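Transcriptional regulator, LacI family protein (Rhodococcus jostii, PDB 3K9C) probably binds regulatory DNA as a transcription factor of the LacI family and carries a periplasmic binding protein-like domain expected to sense a small effector. Local coordinates at residues A112-A117 with A188-N193; A141-G146 with G219-R224; F192-A197 with R224-P229; D202-S207 with I215-Y220. All coordinates share one frame; numbering follows the deposited sequence.

Contact 1: residues A112-A117 with A188-N193; sequences AGITLA and AVVAFN
The carbonyl oxygen of Val-190, the strand residue that meets both Ile-114 and Ala-117, accepts a hydrogen bond from His-131 ND1, while the backbone of Val-190 is also bonded to Ala-130 and Ile-132 of the neighbouring strand 129-133. Held there in the four-stranded parallel sheet of the periplasmic binding protein-like domain, Val-190 raises its side chain against helix 110-123, which lies over this face. Ile-114 and Ala-117 stand three residues apart on the helix, so both turn to the same valine. Ile-114 delivers its longer branch: with CG1 anti to the backbone N (chi1 -166°), CD1 comes 3.9 Å from Val-190 CG1, and the two side chains cross obliquely. Further along the helix Ala-117 CB sits astride the valine fork, 4.1 Å from Val-190 CG2 and equally far from Val-190 CG1. The CG1 methyl is therefore shared by both helix residues, whereas CG2 meets Ala-117. Consistent with the small alanine side chain, the backbones come nearest here, Ala-117 CA lying 7.1 Å from Val-190 CA. Leu-121, one turn further along the same helix, also rests on Val-190, and Ile-114 touches His-131, Arg-143 and Phe-147 besides. Ala-191 points to the other side of the sheet, where it meets helix 194-206. No hydrogen bond passes between the two segments: Leu-116 N bonds within the helix to Ala-112 O at 3.1 Å, and the backbone of Val-189 and Val-190 bonds to the neighbouring strands. What joins helix to sheet here is thus methyl-to-methyl contact between buried side chains.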
loop_
_atom_site.group_PDB
_atom_site.type_symbol
_atom_site.label_atom_id
_atom_site.label_comp_id
_atom_site.label_asym_id
_atom_site.label_seq_id
_atom_site.Cartn_x
_atom_site.Cartn_y
_atom_site.Cartn_z
ATOM N N ALA B 112 24.299 8.504 -5.619
ATOM C CA ALA B 112 25.039 7.895 -4.516
ATOM C C ALA B 112 24.377 6.605 -4.048
ATOM O O ALA B 112 25.052 5.622 -3.756
ATOM C CB ALA B 112 25.139 8.877 -3.344
ATOM N N GLY B 113 23.048 6.613 -3.979
ATOM C CA GLY B 113 22.329 5.434 -3.524
ATOM C C GLY B 113 22.549 4.196 -4.366
ATOM O O GLY B 113 22.868 3.115 -3.847
ATOM N N ILE B 114 22.389 4.340 -5.676
ATOM C CA ILE B 114 22.558 3.197 -6.553
ATOM C C ILE B 114 24.024 2.783 -6.595
ATOM O O ILE B 114 24.332 1.599 -6.744
ATOM C CB ILE B 114 21.972 3.489 -7.972
ATOM C CG1 ILE B 114 21.840 2.184 -8.753
ATOM C CG2 ILE B 114 22.837 4.482 -8.717
ATOM C CD1 ILE B 114 20.614 2.134 -9.637
ATOM N N THR B 115 24.935 3.744 -6.429
ATOM C CA THR B 115 26.360 3.411 -6.417
ATOM C C THR B 115 26.627 2.464 -5.240
ATOM O O THR B 115 27.428 1.535 -5.355
ATOM C CB THR B 115 27.251 4.677 -6.280
ATOM O OG1 THR B 115 26.956 5.587 -7.340
ATOM C CG2 THR B 115 28.721 4.314 -6.364
ATOM N N LEU B 116 25.951 2.696 -4.110
ATOM C CA LEU B 116 26.108 1.823 -2.936
ATOM C C LEU B 116 25.652 0.409 -3.291
ATOM O O LEU B 116 26.301 -0.575 -2.935
ATOM C CB LEU B 116 25.268 2.334 -1.755
ATOM C CG LEU B 116 25.687 3.649 -1.093
ATOM C CD1 LEU B 116 24.639 4.058 -0.067
ATOM C CD2 LEU B 116 27.063 3.487 -0.439
ATOM N N ALA B 117 24.516 0.321 -3.980
ATOM C CA ALA B 117 23.968 -0.964 -4.407
ATOM C C ALA B 117 24.990 -1.680 -5.289
ATOM O O ALA B 117 25.287 -2.849 -5.075
ATOM C CB ALA B 117 22.650 -0.747 -5.181
ATOM N N ALA B 188 22.960 -10.592 -10.730
ATOM C CA ALA B 188 22.470 -9.642 -9.732
ATOM C C ALA B 188 21.614 -8.618 -10.451
ATOM O O ALA B 188 21.850 -8.299 -11.618
ATOM C CB ALA B 188 23.623 -8.957 -9.020
ATOM N N VAL B 189 20.615 -8.109 -9.749
ATOM C CA VAL B 189 19.711 -7.148 -10.333
ATOM C C VAL B 189 19.366 -6.065 -9.333
ATOM O O VAL B 189 18.990 -6.365 -8.211
ATOM C CB VAL B 189 18.403 -7.841 -10.758
ATOM C CG1 VAL B 189 17.469 -6.834 -11.401
ATOM C CG2 VAL B 189 18.712 -9.004 -11.698
ATOM N N VAL B 190 19.498 -4.812 -9.745
ATOM C CA VAL B 190 19.151 -3.686 -8.894
ATOM C C VAL B 190 17.836 -3.132 -9.450
ATOM O O VAL B 190 17.796 -2.615 -10.566
ATOM C CB VAL B 190 20.246 -2.576 -8.928
ATOM C CG1 VAL B 190 19.802 -1.378 -8.110
ATOM C CG2 VAL B 190 21.562 -3.115 -8.376
ATOM N N ALA B 191 16.760 -3.270 -8.683
ATOM C CA ALA B 191 15.449 -2.789 -9.106
ATOM C C ALA B 191 15.290 -1.307 -8.789
ATOM O O ALA B 191 15.937 -0.794 -7.883
ATOM C CB ALA B 191 14.351 -3.595 -8.424
ATOM N N PHE B 192 14.416 -0.625 -9.531
ATOM C CA PHE B 192 14.196 0.807 -9.318
ATOM C C PHE B 192 13.780 1.091 -7.877
ATOM O O PHE B 192 14.328 1.986 -7.240
ATOM C CB PHE B 192 13.124 1.346 -10.271
ATOM C CG PHE B 192 12.809 2.794 -10.053
ATOM C CD1 PHE B 192 13.778 3.767 -10.271
ATOM C CD2 PHE B 192 11.557 3.184 -9.598
ATOM C CE1 PHE B 192 13.501 5.108 -10.037
ATOM C CE2 PHE B 192 11.270 4.529 -9.363
ATOM C CZ PHE B 192 12.245 5.492 -9.580
ATOM N N ASN B 193 12.797 0.341 -7.383
ATOM C CA ASN B 193 12.336 0.483 -6.003
ATOM C C ASN B 193 11.890 -0.868 -5.434
ATOM O O ASN B 193 11.843 -1.864 -6.158
ATOM C CB ASN B 193 11.209 1.543 -5.889
ATOM C CG ASN B 193 9.876 1.112 -6.524
ATOM O OD1 ASN B 193 9.690 -0.025 -6.947
ATOM N ND2 ASN B 193 8.937 2.041 -6.568
#

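Contact 2: residues A141-G146 with G219-R224; sequences ADRRAG and GYDDSR. With GOL (glycerol), chain D.
Arg-143 leaves helix 140-153 with CG anti to its carbonyl carbon (chi1 -74°) and runs extended from CG to NE, while Tyr-220 sends its ring the opposite way, CG anti to the amide N (chi1 -152°); the guanidinium thereby comes to lie flat on the phenol ring. The planes are tilted by 20°, and Arg-143 CZ stands 3.5 Å from the centroid of the Tyr-220 ring, a cation-pi stack displaced toward the ring's CD2-CE2 side. Behind it the CD methylene of Arg-143 makes a CH-pi contact, 4.2 Å from the centroid of the same Tyr-220 ring. Stacking leaves the edge of the guanidinium for hydrogen bonds: NH1 and NH2 of Arg-143 each reach O2, the central hydroxyl of glycerol, at 2.9 Å, a two-pronged grip near the group's plane. The terminal O3 hydroxyl of the same glycerol donates to Asp-221 OD2 at 2.6 Å. Asp-221 OD1 remains 4.0 Å from Arg-143 NH2, beyond a salt bridge, and is bonded to Gln-238, which binds glycerol too; the salt bridge of NH2 is with Asp-110. The glycerol, probably from the crystallisation liquor, occupies a spot consistent with the effector pocket of LacI-type regulators. An aromatic face, a fixed cationic edge and a carboxylate together make a site suited to a polyhydroxylated molecule such as a sugar, although the natural ligand is not established.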
loop_
_atom_site.group_PDB
_atom_site.type_symbol
_atom_site.label_atom_id
_atom_site.label_comp_id
_atom_site.label_asym_id
_atom_site.label_seq_id
_atom_site.Cartn_x
_atom_site.Cartn_y
_atom_site.Cartn_z
ATOM N N ALA B 141 15.907 8.752 -14.061
ATOM C CA ALA B 141 17.105 9.132 -14.792
ATOM C C ALA B 141 18.365 9.078 -13.926
ATOM O O ALA B 141 19.376 8.512 -14.337
ATOM C CB ALA B 141 16.928 10.522 -15.393
ATOM N N ASP B 142 18.311 9.646 -12.726
ATOM C CA ASP B 142 19.485 9.641 -11.845
ATOM C C ASP B 142 19.968 8.243 -11.465
ATOM O O ASP B 142 21.163 7.963 -11.510
ATOM C CB ASP B 142 19.209 10.444 -10.567
ATOM C CG ASP B 142 19.372 11.941 -10.770
ATOM O OD1 ASP B 142 19.492 12.373 -11.933
ATOM O OD2 ASP B 142 19.375 12.687 -9.764
ATOM N N ARG B 143 19.052 7.359 -11.084
ATOM C CA ARG B 143 19.486 6.021 -10.714
ATOM C C ARG B 143 20.010 5.270 -11.924
ATOM O O ARG B 143 20.883 4.419 -11.793
ATOM C CB ARG B 143 18.359 5.239 -10.034
ATOM C CG ARG B 143 18.098 5.715 -8.629
ATOM C CD ARG B 143 16.892 5.045 -8.001
ATOM N NE ARG B 143 16.430 5.829 -6.862
ATOM C CZ ARG B 143 15.265 5.657 -6.253
ATOM N NH1 ARG B 143 14.423 4.716 -6.665
ATOM N NH2 ARG B 143 14.940 6.443 -5.238
ATOM N N ARG B 144 19.483 5.584 -13.100
ATOM C CA ARG B 144 19.959 4.923 -14.314
ATOM C C ARG B 144 21.383 5.411 -14.627
ATOM O O ARG B 144 22.277 4.610 -14.873
ATOM C CB ARG B 144 19.027 5.215 -15.494
ATOM C CG ARG B 144 19.433 4.512 -16.783
ATOM C CD ARG B 144 18.583 4.964 -17.961
ATOM N NE ARG B 144 19.235 4.634 -19.226
ATOM C CZ ARG B 144 18.964 3.561 -19.963
ATOM N NH1 ARG B 144 18.032 2.696 -19.573
ATOM N NH2 ARG B 144 19.647 3.340 -21.085
ATOM N N ALA B 145 21.592 6.724 -14.599
ATOM C CA ALA B 145 22.917 7.281 -14.867
ATOM C C ALA B 145 23.883 6.841 -13.770
ATOM O O ALA B 145 25.018 6.460 -14.037
ATOM C CB ALA B 145 22.846 8.793 -14.923
ATOM N N GLY B 146 23.425 6.894 -12.527
ATOM C CA GLY B 146 24.280 6.468 -11.443
ATOM C C GLY B 146 24.682 5.014 -11.597
ATOM O O GLY B 146 25.825 4.657 -11.316
ATOM N N GLY B 219 16.676 -3.686 -3.748
ATOM C CA GLY B 219 15.574 -2.774 -3.985
ATOM C C GLY B 219 15.999 -1.358 -3.662
ATOM O O GLY B 219 17.189 -1.062 -3.614
ATOM N N TYR B 220 15.029 -0.476 -3.440
ATOM C CA TYR B 220 15.326 0.901 -3.104
ATOM C C TYR B 220 14.123 1.497 -2.371
ATOM O O TYR B 220 12.977 1.271 -2.771
ATOM C CB TYR B 220 15.644 1.699 -4.383
ATOM C CG TYR B 220 16.567 2.879 -4.178
ATOM C CD1 TYR B 220 17.874 2.868 -4.681
ATOM C CD2 TYR B 220 16.137 4.015 -3.494
ATOM C CE1 TYR B 220 18.726 3.966 -4.506
ATOM C CE2 TYR B 220 16.978 5.110 -3.310
ATOM C CZ TYR B 220 18.268 5.077 -3.817
ATOM O OH TYR B 220 19.110 6.143 -3.608
ATOM N N ASP B 221 14.416 2.225 -1.289
ATOM C CA ASP B 221 13.453 2.916 -0.411
ATOM C C ASP B 221 13.406 2.413 1.034
ATOM O O ASP B 221 13.158 3.198 1.952
ATOM C CB ASP B 221 12.012 2.859 -0.958
ATOM C CG ASP B 221 11.815 3.716 -2.197
ATOM O OD1 ASP B 221 12.667 4.586 -2.479
ATOM O OD2 ASP B 221 10.792 3.522 -2.882
ATOM N N ASP B 222 13.644 1.115 1.224
ATOM C CA ASP B 222 13.572 0.471 2.539
ATOM C C ASP B 222 12.166 0.708 3.074
ATOM O O ASP B 222 11.979 1.236 4.174
ATOM C CB ASP B 222 14.613 1.037 3.523
ATOM C CG ASP B 222 14.737 0.191 4.802
ATOM O OD1 ASP B 222 14.485 -1.030 4.737
ATOM O OD2 ASP B 222 15.105 0.735 5.869
ATOM N N SER B 223 11.180 0.318 2.273
ATOM C CA SER B 223 9.783 0.484 2.642
ATOM C C SER B 223 9.311 -0.775 3.362
ATOM O O SER B 223 10.071 -1.734 3.490
ATOM C CB SER B 223 8.937 0.741 1.389
ATOM O OG SER B 223 8.878 -0.403 0.563
ATOM N N ARG B 224 8.062 -0.769 3.823
ATOM C CA ARG B 224 7.501 -1.903 4.556
ATOM C C ARG B 224 7.630 -3.220 3.804
ATOM O O ARG B 224 7.718 -4.286 4.409
ATOM C CB ARG B 224 6.021 -1.657 4.889
ATOM C CG ARG B 224 5.081 -1.664 3.688
ATOM C CD ARG B 224 3.617 -1.570 4.124
ATOM N NE ARG B 224 3.204 -2.717 4.930
ATOM C CZ ARG B 224 2.938 -3.923 4.440
ATOM N NH1 ARG B 224 3.034 -4.147 3.135
ATOM N NH2 ARG B 224 2.588 -4.909 5.259
HETATM C C1 GOL D . 11.883 7.527 -5.368
HETATM O O1 GOL D . 12.157 8.411 -4.506
HETATM C C2 GOL D . 11.215 6.444 -4.716
HETATM O O2 GOL D . 12.207 5.670 -4.981
HETATM C C3 GOL D . 9.971 5.698 -5.210
HETATM O O3 GOL D . 9.388 4.750 -4.637
#

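Contact 3: residues F192-A197 with R224-P229; sequences FNDRCA and RLARIP
The N-terminal turn of helix 194-206 packs here against the short, weakly bonded helix 224-227 that follows the loop after strand 216-218, with Leu-225 inserted toward Asp-194 and Arg-195. A single methyl does most of the touching: Leu-225 CD1 lies 3.6 Å from Arg-195 CA and 3.8 Å from Arg-195 CB, against the backbone of the helix turn and not the arginine's charged end. Next to it the methyl of Ala-226 meets a carboxylate, its CB 3.6 Å from Asp-194 OD2. The polar work of Asp-194 lies elsewhere: OD2 accepts from Ser-223 N and OD1 pairs with Thr-235 OG1, so both oxygens are fixed. Arg-195 likewise reaches away, to Gln-22 O. The helix start is secured by Asn-193, the N-cap, whose OD1 accepts from Cys-196 N at 2.8 Å, the donor lying nearly along the C=O axis. Arg-224 faces outward, forming a salt bridge with Glu-169 of the second subunit. No hydrogen bond joins the two segments; methyl groups rest on a helix turn and on a carboxylate whose oxygens are bonded elsewhere, Asp-194 tying the loop before helix 224-227 to the start of helix 194-206.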
loop_
_atom_site.group_PDB
_atom_site.type_symbol
_atom_site.label_atom_id
_atom_site.label_comp_id
_atom_site.label_asym_id
_atom_site.label_seq_id
_atom_site.Cartn_x
_atom_site.Cartn_y
_atom_site.Cartn_z
ATOM N N PHE B 192 14.416 -0.625 -9.531
ATOM C CA PHE B 192 14.196 0.807 -9.318
ATOM C C PHE B 192 13.780 1.091 -7.877
ATOM O O PHE B 192 14.328 1.986 -7.240
ATOM C CB PHE B 192 13.124 1.346 -10.271
ATOM C CG PHE B 192 12.809 2.794 -10.053
ATOM C CD1 PHE B 192 13.778 3.767 -10.271
ATOM C CD2 PHE B 192 11.557 3.184 -9.598
ATOM C CE1 PHE B 192 13.501 5.108 -10.037
ATOM C CE2 PHE B 192 11.270 4.529 -9.363
ATOM C CZ PHE B 192 12.245 5.492 -9.580
ATOM N N ASN B 193 12.797 0.341 -7.383
ATOM C CA ASN B 193 12.336 0.483 -6.003
ATOM C C ASN B 193 11.890 -0.868 -5.434
ATOM O O ASN B 193 11.843 -1.864 -6.158
ATOM C CB ASN B 193 11.209 1.543 -5.889
ATOM C CG ASN B 193 9.876 1.112 -6.524
ATOM O OD1 ASN B 193 9.690 -0.025 -6.947
ATOM N ND2 ASN B 193 8.937 2.041 -6.568
ATOM N N ASP B 194 11.579 -0.899 -4.139
ATOM C CA ASP B 194 11.142 -2.122 -3.464
ATOM C C ASP B 194 9.931 -2.819 -4.095
ATOM O O ASP B 194 9.879 -4.053 -4.156
ATOM C CB ASP B 194 10.817 -1.837 -1.994
ATOM C CG ASP B 194 12.038 -1.424 -1.184
ATOM O OD1 ASP B 194 13.177 -1.616 -1.659
ATOM O OD2 ASP B 194 11.846 -0.924 -0.058
ATOM N N ARG B 195 8.949 -2.040 -4.536
ATOM C CA ARG B 195 7.762 -2.632 -5.153
ATOM C C ARG B 195 8.140 -3.323 -6.456
ATOM O O ARG B 195 7.601 -4.375 -6.797
ATOM C CB ARG B 195 6.690 -1.568 -5.408
ATOM C CG ARG B 195 5.419 -2.135 -6.018
ATOM C CD ARG B 195 4.320 -1.097 -6.079
ATOM N NE ARG B 195 3.466 -1.148 -4.899
ATOM C CZ ARG B 195 2.475 -0.295 -4.659
ATOM N NH1 ARG B 195 2.216 0.684 -5.521
ATOM N NH2 ARG B 195 1.733 -0.427 -3.565
ATOM N N CYS B 196 9.084 -2.729 -7.181
ATOM C CA CYS B 196 9.563 -3.307 -8.433
ATOM C C CYS B 196 10.324 -4.594 -8.110
ATOM O O CYS B 196 10.186 -5.609 -8.799
ATOM C CB CYS B 196 10.495 -2.319 -9.134
ATOM S SG CYS B 196 11.181 -2.898 -10.679
ATOM N N ALA B 197 11.125 -4.538 -7.048
ATOM C CA ALA B 197 11.918 -5.685 -6.602
ATOM C C ALA B 197 10.986 -6.817 -6.177
ATOM O O ALA B 197 11.279 -7.990 -6.390
ATOM C CB ALA B 197 12.832 -5.276 -5.430
ATOM N N ARG B 224 8.062 -0.769 3.823
ATOM C CA ARG B 224 7.501 -1.903 4.556
ATOM C C ARG B 224 7.630 -3.220 3.804
ATOM O O ARG B 224 7.718 -4.286 4.409
ATOM C CB ARG B 224 6.021 -1.657 4.889
ATOM C CG ARG B 224 5.081 -1.664 3.688
ATOM C CD ARG B 224 3.617 -1.570 4.124
ATOM N NE ARG B 224 3.204 -2.717 4.930
ATOM C CZ ARG B 224 2.938 -3.923 4.440
ATOM N NH1 ARG B 224 3.034 -4.147 3.135
ATOM N NH2 ARG B 224 2.588 -4.909 5.259
ATOM N N LEU B 225 7.645 -3.146 2.480
ATOM C CA LEU B 225 7.756 -4.343 1.656
ATOM C C LEU B 225 9.063 -5.075 1.943
ATOM O O LEU B 225 9.085 -6.291 2.068
ATOM C CB LEU B 225 7.712 -3.956 0.173
ATOM C CG LEU B 225 6.505 -3.150 -0.314
ATOM C CD1 LEU B 225 6.746 -2.666 -1.727
ATOM C CD2 LEU B 225 5.258 -4.016 -0.243
ATOM N N ALA B 226 10.148 -4.315 2.053
ATOM C CA ALA B 226 11.477 -4.873 2.281
ATOM C C ALA B 226 11.717 -5.519 3.642
ATOM O O ALA B 226 12.503 -6.469 3.755
ATOM C CB ALA B 226 12.525 -3.790 2.043
ATOM N N ARG B 227 11.047 -5.015 4.673
ATOM C CA ARG B 227 11.252 -5.549 6.010
ATOM C C ARG B 227 10.366 -6.747 6.351
ATOM O O ARG B 227 10.591 -7.417 7.360
ATOM C CB ARG B 227 11.058 -4.439 7.044
ATOM C CG ARG B 227 9.610 -4.126 7.351
ATOM C CD ARG B 227 9.464 -2.806 8.100
ATOM N NE ARG B 227 9.772 -1.675 7.226
ATOM C CZ ARG B 227 9.375 -0.430 7.453
ATOM N NH1 ARG B 227 8.653 -0.158 8.533
ATOM N NH2 ARG B 227 9.684 0.538 6.597
ATOM N N ILE B 228 9.365 -7.021 5.518
ATOM C CA ILE B 228 8.486 -8.155 5.765
ATOM C C ILE B 228 9.354 -9.368 6.061
ATOM O O ILE B 228 10.235 -9.711 5.282
ATOM C CB ILE B 228 7.584 -8.463 4.547
ATOM C CG1 ILE B 228 6.621 -7.296 4.311
ATOM C CG2 ILE B 228 6.806 -9.744 4.791
ATOM C CD1 ILE B 228 5.793 -7.418 3.046
ATOM N N PRO B 229 9.113 -10.029 7.205
ATOM C CA PRO B 229 9.833 -11.209 7.680
ATOM C C PRO B 229 10.232 -12.277 6.666
ATOM O O PRO B 229 11.345 -12.796 6.741
ATOM C CB PRO B 229 8.906 -11.753 8.758
ATOM C CG PRO B 229 8.396 -10.513 9.372
ATOM C CD PRO B 229 8.054 -9.661 8.163
#

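Contact 4: residues D202-S207 with I215-Y220; sequences DLLVRS and ISVVGY
The last turn of helix 194-206 passes beside the start of strand 216-218, Leu-204 CA lying 8.3 Å from the CA of Ile-215, just before the strand. Together with strand 188-191 these elements form a beta-alpha-beta unit of the parallel sheet, and the contact spans the short connection that brings the chain from the helix back into the sheet. Leu-204 is the helix residue that reaches across. Its CG is anti to the carbonyl carbon (chi1 -72°), which carries the fork of methyls toward Ile-215 and Val-217. Leu-204 CD2 meets the end of the isoleucine, 3.8 Å from Ile-215 CD1, and the two side chains stand roughly at right angles. The other methyl meets the strand itself: Leu-204 CD1 lies 3.8 Å from Val-217 CG2, the leucine and valine running alongside one another in opposite senses. Ile-215 CG2 closes in on the same CD1 methyl at 4.0 Å. Ile-215 and Val-217 alternate with Ser-216, whose side chain turns to the other side of the sheet. Met-176 and Leu-180 of helix 169-181, with Val-211 of the connection, add to the apolar surroundings of Leu-204, whereas Val-205 packs on Arg-206 of the second subunit. Polar groups at the helix end find partners nearby. Asp-202 O receives Arg-206 N at 3.2 Å and, from the opposite face of its carbonyl plane, Arg-206 NH1 at 3.0 Å, so the side chain folds back over its own helix. One residue on, the hydroxyl of Ser-207 folds back in the same way, OG donating to Leu-203 O at 2.6 Å from above the carbonyl plane.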
loop_
_atom_site.group_PDB
_atom_site.type_symbol
_atom_site.label_atom_id
_atom_site.label_comp_id
_atom_site.label_asym_id
_atom_site.label_seq_id
_atom_site.Cartn_x
_atom_site.Cartn_y
_atom_site.Cartn_z
ATOM N N ASP B 202 9.204 -12.313 -7.048
ATOM C CA ASP B 202 8.039 -13.153 -7.331
ATOM C C ASP B 202 8.272 -14.007 -8.566
ATOM O O ASP B 202 7.923 -15.190 -8.591
ATOM C CB ASP B 202 6.784 -12.319 -7.585
ATOM C CG ASP B 202 6.382 -11.475 -6.405
ATOM O OD1 ASP B 202 6.622 -11.890 -5.248
ATOM O OD2 ASP B 202 5.798 -10.393 -6.645
ATOM N N LEU B 203 8.839 -13.396 -9.598
ATOM C CA LEU B 203 9.111 -14.105 -10.838
ATOM C C LEU B 203 10.217 -15.128 -10.652
ATOM O O LEU B 203 10.089 -16.276 -11.076
ATOM C CB LEU B 203 9.528 -13.129 -11.943
ATOM C CG LEU B 203 9.881 -13.862 -13.241
ATOM C CD1 LEU B 203 8.590 -14.326 -13.882
ATOM C CD2 LEU B 203 10.652 -12.967 -14.191
ATOM N N LEU B 204 11.311 -14.702 -10.026
ATOM C CA LEU B 204 12.456 -15.580 -9.803
ATOM C C LEU B 204 12.112 -16.836 -9.013
ATOM O O LEU B 204 12.553 -17.927 -9.361
ATOM C CB LEU B 204 13.576 -14.818 -9.083
ATOM C CG LEU B 204 14.333 -13.777 -9.912
ATOM C CD1 LEU B 204 15.392 -13.104 -9.052
ATOM C CD2 LEU B 204 14.980 -14.461 -11.106
ATOM N N VAL B 205 11.330 -16.688 -7.950
ATOM C CA VAL B 205 10.969 -17.842 -7.141
ATOM C C VAL B 205 10.010 -18.753 -7.904
ATOM O O VAL B 205 10.080 -19.968 -7.781
ATOM C CB VAL B 205 10.340 -17.413 -5.787
ATOM C CG1 VAL B 205 9.010 -16.743 -6.009
ATOM C CG2 VAL B 205 10.182 -18.625 -4.884
ATOM N N ARG B 206 9.127 -18.164 -8.706
ATOM C CA ARG B 206 8.166 -18.940 -9.487
ATOM C C ARG B 206 8.844 -19.591 -10.682
ATOM O O ARG B 206 8.286 -20.488 -11.317
ATOM C CB ARG B 206 7.023 -18.047 -9.977
ATOM C CG ARG B 206 6.061 -17.614 -8.888
ATOM C CD ARG B 206 5.040 -16.625 -9.427
ATOM N NE ARG B 206 3.998 -16.321 -8.451
ATOM C CZ ARG B 206 4.208 -15.734 -7.276
ATOM N NH1 ARG B 206 5.434 -15.373 -6.910
ATOM N NH2 ARG B 206 3.183 -15.506 -6.463
ATOM N N SER B 207 10.052 -19.133 -10.982
ATOM C CA SER B 207 10.814 -19.666 -12.098
ATOM C C SER B 207 11.766 -20.750 -11.622
ATOM O O SER B 207 12.513 -21.322 -12.412
ATOM C CB SER B 207 11.593 -18.542 -12.773
ATOM O OG SER B 207 10.695 -17.564 -13.268
ATOM N N ILE B 215 20.563 -15.864 -7.952
ATOM C CA ILE B 215 20.580 -14.448 -8.306
ATOM C C ILE B 215 20.348 -13.538 -7.091
ATOM O O ILE B 215 19.519 -13.839 -6.222
ATOM C CB ILE B 215 19.473 -14.148 -9.359
ATOM C CG1 ILE B 215 19.794 -14.869 -10.667
ATOM C CG2 ILE B 215 19.331 -12.639 -9.592
ATOM C CD1 ILE B 215 18.723 -14.724 -11.707
ATOM N N SER B 216 21.089 -12.431 -7.037
ATOM C CA SER B 216 20.947 -11.456 -5.961
ATOM C C SER B 216 20.048 -10.319 -6.437
ATOM O O SER B 216 20.037 -9.967 -7.620
ATOM C CB SER B 216 22.308 -10.898 -5.540
ATOM O OG SER B 216 23.033 -11.838 -4.762
ATOM N N VAL B 217 19.291 -9.748 -5.511
ATOM C CA VAL B 217 18.374 -8.671 -5.838
ATOM C C VAL B 217 18.485 -7.556 -4.809
ATOM O O VAL B 217 18.587 -7.823 -3.618
ATOM C CB VAL B 217 16.896 -9.178 -5.848
ATOM C CG1 VAL B 217 15.948 -8.050 -6.273
ATOM C CG2 VAL B 217 16.764 -10.370 -6.779
ATOM N N VAL B 218 18.460 -6.314 -5.282
ATOM C CA VAL B 218 18.519 -5.139 -4.416
ATOM C C VAL B 218 17.353 -4.202 -4.768
ATOM O O VAL B 218 17.080 -3.950 -5.952
ATOM C CB VAL B 218 19.825 -4.343 -4.607
ATOM C CG1 VAL B 218 19.799 -3.113 -3.725
ATOM C CG2 VAL B 218 21.019 -5.208 -4.272
ATOM N N GLY B 219 16.676 -3.686 -3.748
ATOM C CA GLY B 219 15.574 -2.774 -3.985
ATOM C C GLY B 219 15.999 -1.358 -3.662
ATOM O O GLY B 219 17.189 -1.062 -3.614
ATOM N N TYR B 220 15.029 -0.476 -3.440
ATOM C CA TYR B 220 15.326 0.901 -3.104
ATOM C C TYR B 220 14.123 1.497 -2.371
ATOM O O TYR B 220 12.977 1.271 -2.771
ATOM C CB TYR B 220 15.644 1.699 -4.383
ATOM C CG TYR B 220 16.567 2.879 -4.178
ATOM C CD1 TYR B 220 17.874 2.868 -4.681
ATOM C CD2 TYR B 220 16.137 4.015 -3.494
ATOM C CE1 TYR B 220 18.726 3.966 -4.506
ATOM C CE2 TYR B 220 16.978 5.110 -3.310
ATOM C CZ TYR B 220 18.268 5.077 -3.817
ATOM O OH TYR B 220 19.110 6.143 -3.608
#

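In the fold
Contacts 1 and 4 dress opposite faces of one parallel sheet: helix 110-123 lies over strand 188-191, helix 194-206 against strand 216-218, and the two strands are hydrogen-bonded neighbours. Both are buried and purely aliphatic across their segments. Contacts 2 and 3 lie beyond the C-terminal ends of those strands, where the chain turns polar. Contact 2, its centre about 6 Å from that of the chain, is buried yet built on charge, stacking and a bound glycerol; contact 3 is only partly buried and mixes methyls with a bonded carboxylate. Asp-194 links these two, and helix 194-206 serves contacts 3 and 4, which also both reach the second subunit.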